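Local coordinates for uncharacterized protein (Bacteroides dorei DSM 17855, PDB 5TGF), which is probably a serine hydrolase of the beta-lactamase family that can bind calcium, its natural substrate being unknown, at residues D14-I17 / S18-D22; L100-L104 / S105-G109; T137-P141 / G142-E146; S330-V333 / T334-N338. All coordinates share one frame; numbering follows the deposited sequence.

Contact 1: D14-I17 / S18-D22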
loop_
_atom_site.group_PDB
_atom_site.type_symbol
_atom_site.label_atom_id
_atom_site.label_comp_id
_atom_site.label_asym_id
_atom_site.label_seq_id
_atom_site.Cartn_x
_atom_site.Cartn_y
_atom_site.Cartn_z
ATOM N N ASP A 14 20.597 2.470 12.251
ATOM C CA ASP A 14 21.679 2.095 11.332
ATOM C C ASP A 14 22.223 0.702 11.690
ATOM O O ASP A 14 22.551 -0.101 10.808
ATOM C CB ASP A 14 22.771 3.170 11.379
ATOM C CG ASP A 14 23.908 2.928 10.374
ATOM O OD1 ASP A 14 23.648 2.576 9.196
ATOM O OD2 ASP A 14 25.071 3.193 10.754
ATOM N N SER A 15 22.250 0.366 12.979
ATOM C CA SER A 15 22.808 -0.923 13.388
ATOM C C SER A 15 21.899 -2.031 12.922
ATOM O O SER A 15 22.362 -3.077 12.481
ATOM C CB SER A 15 22.991 -1.031 14.910
ATOM O OG SER A 15 24.079 -0.244 15.346
ATOM N N ILE A 16 20.598 -1.810 13.038
ATOM C CA ILE A 16 19.642 -2.856 12.659
ATOM C C ILE A 16 19.708 -3.097 11.144
ATOM O O ILE A 16 19.769 -4.228 10.697
ATOM C CB ILE A 16 18.211 -2.496 13.086
ATOM C CG1 ILE A 16 18.105 -2.517 14.619
ATOM C CG2 ILE A 16 17.204 -3.464 12.457
ATOM C CD1 ILE A 16 16.811 -1.903 15.166
ATOM N N ILE A 17 19.715 -2.030 10.366
ATOM C CA ILE A 17 19.755 -2.188 8.911
ATOM C C ILE A 17 21.098 -2.815 8.456
ATOM O O ILE A 17 21.125 -3.705 7.608
ATOM C CB ILE A 17 19.507 -0.850 8.189
ATOM C CG1 ILE A 17 18.121 -0.313 8.551
ATOM C CG2 ILE A 17 19.637 -1.008 6.691
ATOM C CD1 ILE A 17 17.832 1.094 8.079
ATOM N N SER A 18 22.200 -2.384 9.064
ATOM C CA SER A 18 23.516 -2.918 8.704
ATOM C C SER A 18 23.599 -4.408 8.992
ATOM O O SER A 18 24.172 -5.169 8.195
ATOM C CB SER A 18 24.634 -2.154 9.439
ATOM O OG SER A 18 24.649 -0.800 9.037
ATOM N N SER A 19 23.016 -4.832 10.109
ATOM C CA SER A 19 22.991 -6.249 10.447
ATOM C C SER A 19 22.210 -7.066 9.417
ATOM O O SER A 19 22.572 -8.209 9.133
ATOM C CB SER A 19 22.370 -6.471 11.839
ATOM O OG SER A 19 20.949 -6.416 11.768
ATOM N N TRP A 20 21.109 -6.533 8.894
ATOM C CA TRP A 20 20.432 -7.217 7.769
ATOM C C TRP A 20 21.347 -7.344 6.530
ATOM O O TRP A 20 21.334 -8.353 5.843
ATOM C CB TRP A 20 19.152 -6.527 7.347
ATOM C CG TRP A 20 18.102 -6.397 8.424
ATOM C CD1 TRP A 20 17.921 -7.217 9.518
ATOM C CD2 TRP A 20 17.077 -5.392 8.491
ATOM N NE1 TRP A 20 16.840 -6.766 10.263
ATOM C CE2 TRP A 20 16.318 -5.643 9.651
ATOM C CE3 TRP A 20 16.706 -4.327 7.657
ATOM C CZ2 TRP A 20 15.196 -4.877 9.988
ATOM C CZ3 TRP A 20 15.611 -3.527 8.028
ATOM C CH2 TRP A 20 14.907 -3.779 9.207
HETATM N N MSE A 21 22.171 -6.340 6.275
HETATM C CA MSE A 21 23.075 -6.380 5.118
HETATM C C MSE A 21 24.213 -7.359 5.401
HETATM O O MSE A 21 24.574 -8.159 4.541
HETATM C CB MSE A 21 23.655 -4.995 4.815
HETATM C CG MSE A 21 22.570 -3.904 4.658
HETATM SE SE MSE A 21 21.548 -4.221 2.999
HETATM C CE MSE A 21 19.983 -3.149 3.500
ATOM N N ASP A 22 24.739 -7.345 6.624
ATOM C CA ASP A 22 25.823 -8.248 6.985
ATOM C C ASP A 22 25.398 -9.717 6.963
ATOM O O ASP A 22 26.196 -10.583 6.596
ATOM C CB ASP A 22 26.390 -7.889 8.360
ATOM C CG ASP A 22 27.038 -6.515 8.386
ATOM O OD1 ASP A 22 27.405 -6.001 7.313
ATOM O OD2 ASP A 22 27.115 -5.906 9.472
#
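The carbonyl oxygen of Asp14 is gripped twice by Ser18, from opposite faces of the carbonyl plane. Ser18 N donates the ordinary i to i+4 helix bond to Asp14 O at 2.9 Å, and Ser18 OG adds a second bond to Asp14 O at 2.8 Å, coming from above the plane. The hydroxyl gets there because OG lies beside its own backbone N, opposite the carbonyl carbon (chi1 -63°), and leans back toward the preceding turn. Serine suits such a place: its short hydroxyl can donate a hydrogen bond to a carbonyl of the preceding turn. Ser19 OG turns instead to the carbonyl three residues back. Lying between N and the carbonyl carbon (chi1 80°), it reaches Ile16 O at 2.7 Å, and that oxygen also accepts from Trp20 N, both donors arriving on the same face.

The apolar side is carried by Trp20. Ile16 runs alongside it, pointing the same way, and its CG2 branch comes within 3.5 Å of Trp20 CZ2, while Ile16 O sits over one face of the indole toward the rim. Ile17 lies alongside selenomethionine Met21, whose chain bends at chi2 and brings CE to 3.9 Å from Ile17 CG2. Beyond the segments, Asp14 OD1 is held by Tyr45 and Lys43 of strand 38-46, and Phe306 and Phe320 meet the indole edge-to-face. This division of faces is that of an amphipathic helix, here the N-terminal helix 11-22, which packs against the antiparallel sheet of the beta-lactamase-like fold.

Contact 2: L100-L104 / S105-G109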
loop_
_atom_site.group_PDB
_atom_site.type_symbol
_atom_site.label_atom_id
_atom_site.label_comp_id
_atom_site.label_asym_id
_atom_site.label_seq_id
_atom_site.Cartn_x
_atom_site.Cartn_y
_atom_site.Cartn_z
ATOM N N LEU A 100 -16.857 -0.014 -3.867
ATOM C CA LEU A 100 -15.480 0.336 -4.133
ATOM C C LEU A 100 -14.621 0.327 -2.854
ATOM O O LEU A 100 -13.509 -0.189 -2.858
ATOM C CB LEU A 100 -15.406 1.684 -4.827
ATOM C CG LEU A 100 -14.024 2.279 -5.037
ATOM C CD1 LEU A 100 -13.130 1.390 -5.909
ATOM C CD2 LEU A 100 -14.185 3.665 -5.638
ATOM N N ARG A 101 -15.139 0.888 -1.776
ATOM C CA ARG A 101 -14.403 0.907 -0.508
ATOM C C ARG A 101 -14.177 -0.511 0.040
ATOM O O ARG A 101 -13.195 -0.742 0.768
ATOM C CB ARG A 101 -15.130 1.769 0.521
ATOM C CG ARG A 101 -16.510 1.282 0.927
ATOM C CD ARG A 101 -17.023 2.123 2.098
ATOM N NE ARG A 101 -18.390 1.812 2.453
ATOM C CZ ARG A 101 -18.789 0.772 3.175
ATOM N NH1 ARG A 101 -17.932 -0.097 3.694
ATOM N NH2 ARG A 101 -20.083 0.617 3.386
ATOM N N GLN A 102 -15.050 -1.460 -0.315
ATOM C CA GLN A 102 -14.890 -2.851 0.149
ATOM C C GLN A 102 -13.785 -3.559 -0.619
ATOM O O GLN A 102 -13.039 -4.374 -0.045
ATOM C CB GLN A 102 -16.182 -3.660 0.027
ATOM C CG GLN A 102 -17.219 -3.191 1.050
ATOM C CD GLN A 102 -18.616 -3.780 0.866
ATOM O OE1 GLN A 102 -19.041 -4.116 -0.234
ATOM N NE2 GLN A 102 -19.358 -3.822 1.956
ATOM N N LEU A 103 -13.702 -3.272 -1.904
ATOM C CA LEU A 103 -12.613 -3.791 -2.727
ATOM C C LEU A 103 -11.256 -3.392 -2.138
ATOM O O LEU A 103 -10.369 -4.215 -2.013
ATOM C CB LEU A 103 -12.736 -3.300 -4.196
ATOM C CG LEU A 103 -13.968 -3.778 -4.986
ATOM C CD1 LEU A 103 -14.157 -2.992 -6.284
ATOM C CD2 LEU A 103 -13.923 -5.271 -5.269
ATOM N N LEU A 104 -11.125 -2.135 -1.743
ATOM C CA LEU A 104 -9.830 -1.596 -1.343
ATOM C C LEU A 104 -9.489 -1.849 0.130
ATOM O O LEU A 104 -8.485 -1.339 0.610
ATOM C CB LEU A 104 -9.794 -0.098 -1.629
ATOM C CG LEU A 104 -9.774 0.320 -3.086
ATOM C CD1 LEU A 104 -10.139 1.782 -3.256
ATOM C CD2 LEU A 104 -8.419 0.058 -3.706
ATOM N N SER A 105 -10.396 -2.494 0.872
ATOM C CA SER A 105 -10.193 -2.747 2.292
ATOM C C SER A 105 -10.120 -4.238 2.603
ATOM O O SER A 105 -10.105 -4.615 3.766
ATOM C CB SER A 105 -11.305 -2.107 3.110
ATOM O OG SER A 105 -12.574 -2.680 2.786
ATOM N N HIS A 106 -9.998 -5.076 1.561
ATOM C CA HIS A 106 -9.915 -6.507 1.702
ATOM C C HIS A 106 -11.161 -7.125 2.348
ATOM O O HIS A 106 -11.046 -8.113 3.087
ATOM C CB HIS A 106 -8.658 -6.891 2.456
ATOM C CG HIS A 106 -7.425 -6.353 1.811
ATOM N ND1 HIS A 106 -7.059 -6.715 0.531
ATOM C CD2 HIS A 106 -6.541 -5.408 2.208
ATOM C CE1 HIS A 106 -5.982 -6.034 0.181
ATOM N NE2 HIS A 106 -5.628 -5.273 1.197
ATOM N N THR A 107 -12.302 -6.442 2.205
ATOM C CA THR A 107 -13.545 -6.910 2.819
ATOM C C THR A 107 -14.604 -7.241 1.747
ATOM O O THR A 107 -15.760 -7.429 2.080
ATOM C CB THR A 107 -14.123 -5.938 3.849
ATOM O OG1 THR A 107 -14.348 -4.649 3.254
ATOM C CG2 THR A 107 -13.190 -5.786 5.020
ATOM N N SER A 108 -14.180 -7.428 0.500
ATOM C CA SER A 108 -15.114 -7.663 -0.606
ATOM C C SER A 108 -15.635 -9.101 -0.702
ATOM O O SER A 108 -16.721 -9.322 -1.264
ATOM C CB SER A 108 -14.478 -7.283 -1.930
ATOM O OG SER A 108 -13.436 -8.173 -2.301
ATOM N N GLY A 109 -14.830 -10.058 -0.233
ATOM C CA GLY A 109 -15.051 -11.482 -0.473
ATOM C C GLY A 109 -14.658 -12.005 -1.831
ATOM O O GLY A 109 -14.936 -13.170 -2.149
HETATM O O HOH W 1 -11.384 -6.947 -1.104
#
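Both Ser105 and Thr107 turn their hydroxyls into the position between backbone N and carbonyl carbon (chi1 63° and 57°), and this swings the two oxygens back toward the end of helix 100-103. Ser105 OG donates to Arg101 O at 2.9 Å, tilted somewhat from the carbonyl plane, and the side chain thereby occupies an acceptor in the last turn. Thr107 OG1 lies 2.7 Å from Ser105 OG, close enough for the two hydroxyls to share a hydrogen bond, and it also rests 3.8 Å from Gln102 CB, the two side chains crossing at about a right angle. Serine suits this bend because its small hydroxyl can satisfy a main-chain acceptor without filling much volume, and Thr107 adds a second oxygen near it.

Gln102 O takes amides just past the helix, Ser105 N weakly and Thr107 N at 3.1 Å in the carbonyl plane, around a type I beta turn from Leu103 to His106. A water donates to Leu103 O at 3.1 Å and is also hydrogen-bonded to Ser108 OG at 2.7 Å, joining a helix-end carbonyl to the loop; Ser108 OG bonds to Val110 N as well. The CD2 methyl of Leu103 packs on Ser108 CB at 3.9 Å.

Leu103 and Ser108 pack on Ala151 of helix 150-163, and Leu104 on Ile68 of helix 60-74. His106 touches Lys61 in the same helix, part of a probable SxxK motif, so this bend runs from helix 100-103 into the loop that lies between two helices beside the presumed active site.

Contact 3: T137-P141 / G142-E146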
loop_
_atom_site.group_PDB
_atom_site.type_symbol
_atom_site.label_atom_id
_atom_site.label_comp_id
_atom_site.label_asym_id
_atom_site.label_seq_id
_atom_site.Cartn_x
_atom_site.Cartn_y
_atom_site.Cartn_z
ATOM N N THR A 137 -17.215 -16.049 -5.245
ATOM C CA THR A 137 -16.790 -15.327 -4.068
ATOM C C THR A 137 -16.521 -16.290 -2.923
ATOM O O THR A 137 -16.878 -17.447 -2.985
ATOM C CB THR A 137 -17.830 -14.290 -3.635
ATOM O OG1 THR A 137 -19.100 -14.918 -3.426
ATOM C CG2 THR A 137 -17.945 -13.204 -4.684
ATOM N N VAL A 138 -15.854 -15.806 -1.888
ATOM C CA VAL A 138 -15.521 -16.682 -0.768
ATOM C C VAL A 138 -16.341 -16.353 0.478
ATOM O O VAL A 138 -16.449 -17.179 1.361
ATOM C CB VAL A 138 -14.003 -16.700 -0.496
ATOM C CG1 VAL A 138 -13.290 -17.455 -1.627
ATOM C CG2 VAL A 138 -13.463 -15.282 -0.334
ATOM N N PHE A 139 -16.983 -15.188 0.494
ATOM C CA PHE A 139 -17.894 -14.769 1.571
ATOM C C PHE A 139 -18.619 -13.503 1.176
ATOM O O PHE A 139 -18.256 -12.821 0.202
ATOM C CB PHE A 139 -17.203 -14.563 2.950
ATOM C CG PHE A 139 -16.029 -13.607 2.926
ATOM C CD1 PHE A 139 -16.231 -12.235 2.957
ATOM C CD2 PHE A 139 -14.722 -14.092 2.847
ATOM C CE1 PHE A 139 -15.154 -11.348 2.908
ATOM C CE2 PHE A 139 -13.626 -13.218 2.869
ATOM C CZ PHE A 139 -13.848 -11.838 2.870
ATOM N N THR A 140 -19.665 -13.204 1.941
ATOM C CA THR A 140 -20.506 -12.033 1.715
ATOM C C THR A 140 -19.753 -10.759 2.018
ATOM O O THR A 140 -19.110 -10.675 3.073
ATOM C CB THR A 140 -21.758 -12.100 2.618
ATOM O OG1 THR A 140 -22.508 -13.265 2.274
ATOM C CG2 THR A 140 -22.639 -10.882 2.445
ATOM N N PRO A 141 -19.854 -9.745 1.134
ATOM C CA PRO A 141 -19.118 -8.502 1.348
ATOM C C PRO A 141 -19.387 -7.830 2.687
ATOM O O PRO A 141 -20.516 -7.809 3.197
ATOM C CB PRO A 141 -19.582 -7.594 0.197
ATOM C CG PRO A 141 -20.168 -8.490 -0.826
ATOM C CD PRO A 141 -20.683 -9.684 -0.091
ATOM N N GLY A 142 -18.323 -7.322 3.284
ATOM C CA GLY A 142 -18.387 -6.687 4.556
ATOM C C GLY A 142 -18.363 -7.594 5.762
ATOM O O GLY A 142 -18.428 -7.091 6.866
ATOM N N THR A 143 -18.386 -8.911 5.577
ATOM C CA THR A 143 -18.550 -9.832 6.710
ATOM C C THR A 143 -17.240 -10.409 7.228
ATOM O O THR A 143 -17.178 -10.921 8.369
ATOM C CB THR A 143 -19.522 -10.997 6.379
ATOM O OG1 THR A 143 -18.942 -11.878 5.406
ATOM C CG2 THR A 143 -20.834 -10.462 5.886
ATOM N N ARG A 144 -16.191 -10.376 6.398
ATOM C CA ARG A 144 -14.864 -10.857 6.800
ATOM C C ARG A 144 -13.758 -10.010 6.152
ATOM O O ARG A 144 -13.994 -9.347 5.130
ATOM C CB ARG A 144 -14.660 -12.322 6.391
ATOM C CG ARG A 144 -15.508 -13.355 7.131
ATOM C CD ARG A 144 -15.278 -14.785 6.663
ATOM N NE ARG A 144 -13.859 -15.144 6.532
ATOM C CZ ARG A 144 -13.381 -16.061 5.678
ATOM N NH1 ARG A 144 -14.195 -16.799 4.926
ATOM N NH2 ARG A 144 -12.076 -16.256 5.575
ATOM N N PHE A 145 -12.612 -9.951 6.841
ATOM C CA PHE A 145 -11.326 -9.448 6.293
ATOM C C PHE A 145 -10.483 -10.594 5.733
ATOM O O PHE A 145 -10.243 -11.621 6.400
ATOM C CB PHE A 145 -10.530 -8.726 7.372
ATOM C CG PHE A 145 -9.230 -8.111 6.870
ATOM C CD1 PHE A 145 -9.201 -6.808 6.376
ATOM C CD2 PHE A 145 -8.035 -8.815 6.959
ATOM C CE1 PHE A 145 -8.004 -6.236 5.954
ATOM C CE2 PHE A 145 -6.820 -8.251 6.528
ATOM C CZ PHE A 145 -6.817 -6.938 6.044
ATOM N N GLU A 146 -10.129 -10.483 4.457
ATOM C CA GLU A 146 -9.183 -11.399 3.863
ATOM C C GLU A 146 -8.357 -10.699 2.801
ATOM O O GLU A 146 -8.852 -10.307 1.756
ATOM C CB GLU A 146 -9.869 -12.636 3.277
ATOM C CG GLU A 146 -8.840 -13.659 2.751
ATOM C CD GLU A 146 -9.471 -14.925 2.165
ATOM O OE1 GLU A 146 -10.467 -14.820 1.434
ATOM O OE2 GLU A 146 -8.895 -16.019 2.372
#
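Phe139 and Arg144 make the tight part of this contact, whereas Val138, an exposed residue modelled in two conformers, marks its loose side. Arg144 CB stands over the middle of the Phe139 ring, 3.5 Å from the centroid and 8° off the normal, a CH-pi contact of nearly ideal alignment. The ring is set for it by chi1 of 54°, which puts CG between the backbone N and the carbonyl carbon and folds it toward the following residues. Arginine suits this exposed place because its aliphatic stem can cover an aromatic face, and the bend at chi3 brings the guanidinium alongside the same ring. Phe139 CD2 lies over one face of the guanidinium, 3.5 Å from Arg144 NH1, with the two planes 43° apart. Arg144 O is buried with no partner in the model, 3.2 Å from Phe139 CE1.

The turn itself is held by Thr140 O, which accepts from Thr143 N at 3.1 Å and from Thr143 OG1 at 2.6 Å, the hydroxyl lying in the carbonyl plane on a lone pair. Gly142, with a positive phi, takes the corner where a side chain would strike the carbonyl of Pro141, and Pro141 fixes the preceding corner.

On the looser side, Glu146 crosses Val138 at about a right angle, an approach left doubtful by the disorder of Val138, while CB of Glu146 sits at the edge of the Phe139 ring. Thr140 to Thr143 form a type II beta turn with proline and glycine at its two corners, and the Phe139-Arg144 stack flanks it in a surface loop leading to helix 150-163.

Contact 4: S330-V333 / T334-N338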
loop_
_atom_site.group_PDB
_atom_site.type_symbol
_atom_site.label_atom_id
_atom_site.label_comp_id
_atom_site.label_asym_id
_atom_site.label_seq_id
_atom_site.Cartn_x
_atom_site.Cartn_y
_atom_site.Cartn_z
ATOM N N SER A 330 9.782 1.561 12.292
ATOM C CA SER A 330 8.995 2.647 12.885
ATOM C C SER A 330 9.122 2.652 14.422
ATOM O O SER A 330 9.168 3.719 15.021
ATOM C CB SER A 330 7.533 2.553 12.459
ATOM O OG SER A 330 7.083 1.213 12.564
ATOM N N GLU A 331 9.228 1.481 15.031
ATOM C CA GLU A 331 9.390 1.399 16.495
ATOM C C GLU A 331 10.698 2.059 16.906
ATOM O O GLU A 331 10.747 2.838 17.871
ATOM C CB GLU A 331 9.440 -0.080 16.944
ATOM C CG GLU A 331 9.605 -0.301 18.443
ATOM C CD GLU A 331 9.749 -1.772 18.826
ATOM O OE1 GLU A 331 9.166 -2.207 19.825
ATOM O OE2 GLU A 331 10.433 -2.518 18.119
ATOM N N THR A 332 11.765 1.757 16.162
ATOM C CA THR A 332 13.107 2.274 16.473
ATOM C C THR A 332 13.177 3.777 16.212
ATOM O O THR A 332 13.753 4.545 17.013
ATOM C CB THR A 332 14.179 1.506 15.701
ATOM O OG1 THR A 332 14.063 0.091 15.930
ATOM C CG2 THR A 332 15.605 1.945 16.103
ATOM N N VAL A 333 12.539 4.245 15.152
ATOM C CA VAL A 333 12.422 5.698 14.922
ATOM C C VAL A 333 11.644 6.398 16.036
ATOM O O VAL A 333 12.044 7.463 16.529
ATOM C CB VAL A 333 11.864 6.030 13.535
ATOM C CG1 VAL A 333 11.512 7.490 13.374
ATOM C CG2 VAL A 333 12.846 5.603 12.446
ATOM N N THR A 334 10.554 5.786 16.470
ATOM C CA THR A 334 9.760 6.366 17.554
ATOM C C THR A 334 10.601 6.546 18.815
ATOM O O THR A 334 10.600 7.613 19.393
ATOM C CB THR A 334 8.487 5.515 17.835
ATOM O OG1 THR A 334 7.567 5.679 16.750
ATOM C CG2 THR A 334 7.803 5.979 19.109
ATOM N N LYS A 335 11.401 5.554 19.139
ATOM C CA LYS A 335 12.335 5.657 20.277
ATOM C C LYS A 335 13.346 6.790 20.066
ATOM O O LYS A 335 13.551 7.625 20.954
ATOM C CB LYS A 335 13.044 4.338 20.465
ATOM C CG LYS A 335 13.771 4.147 21.786
ATOM C CD LYS A 335 14.391 2.749 21.822
ATOM C CE LYS A 335 14.712 2.266 23.231
ATOM N NZ LYS A 335 15.227 3.356 24.108
ATOM N N ILE A 336 13.922 6.853 18.859
ATOM C CA ILE A 336 14.988 7.798 18.573
ATOM C C ILE A 336 14.495 9.227 18.651
ATOM O O ILE A 336 15.170 10.083 19.254
ATOM C CB ILE A 336 15.674 7.509 17.211
ATOM C CG1 ILE A 336 16.509 6.239 17.309
ATOM C CG2 ILE A 336 16.527 8.687 16.762
ATOM C CD1 ILE A 336 16.803 5.613 15.972
ATOM N N VAL A 337 13.364 9.526 18.035
ATOM C CA VAL A 337 12.951 10.915 17.904
ATOM C C VAL A 337 12.261 11.432 19.157
ATOM O O VAL A 337 11.984 12.613 19.243
ATOM C CB VAL A 337 12.072 11.236 16.669
ATOM C CG1 VAL A 337 12.749 10.803 15.374
ATOM C CG2 VAL A 337 10.696 10.595 16.757
ATOM N N ASN A 338 12.005 10.563 20.128
ATOM C CA ASN A 338 11.454 11.009 21.412
ATOM C C ASN A 338 12.507 10.852 22.515
ATOM O O ASN A 338 12.282 10.164 23.497
ATOM C CB ASN A 338 10.169 10.217 21.738
ATOM C CG ASN A 338 9.030 10.576 20.818
ATOM O OD1 ASN A 338 8.507 11.680 20.886
ATOM N ND2 ASN A 338 8.651 9.658 19.927
#
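Thr334 opens the second segment by bonding back to the first: its N donates to Ser330 O at 2.9 Å, while its OG1 is held by Asp300 outside the helix. A threonine is apt here, since its hydroxyl can turn to a loop carboxylate. Lys335 follows with N bonded to Glu331 O at 3.1 Å. CG anti to the backbone N (chi1 -165°) carries its stem outward, the amine leading away from the first segment on the exposed face.

Ile336 returns to the buried side. Ile336 N bonds to Thr332 O at 3.0 Å, and the CD1 methyl lies 3.9 Å from Thr332 CG2, a methyl-to-methyl meeting. Placing Ile336 CG1 beside its own N (chi1 -71°) sends this branch back over Thr332. Beta-branched residues fill a helix face compactly, and the two cover each other there. Val337 completes the ladder: its N reaches Val333 O at 2.9 Å, almost straight on, and CG1 of Val333 and of Val337 stand 4.1 Å apart. Asn338 ends the segment, turning its ND2 to Thr334 O at 2.9 Å, a side-chain amide taking up a carbonyl near the helix end; Asp300 also holds this amide.

Outside the segments, Val333 touches Trp295 and Val33 on the sheet, and Ile336 rests on Leu13 of helix 11-22. The chemistry thus implies a C-terminal helix with an oily side turned to the protein and a charged side to the solvent, its last turn tied to a loop through Asp300.

Contacts 1 and 4 lie on the same side of the chain's centre and touch through Ile16 and Thr332, so the first and last helices pack together beside the large antiparallel sheet. Contacts 2 and 3 form a second pair, their centres about 9 Å apart, joined by probable backbone hydrogen bonds between Gly109 and Val138 and between Thr107 and Gly142. Contact 2 is buried and relies on hydroxyls and a water at a helix end; contact 3, at the surface, combines a hydrogen-bonded Pro-Gly turn with an arginine on an aromatic ring. Both helical contacts rest on regular backbone bonds, but partly buried contact 1 adds serine hydroxyl bonds, while mostly buried contact 4 joins its segments through aliphatic side chains.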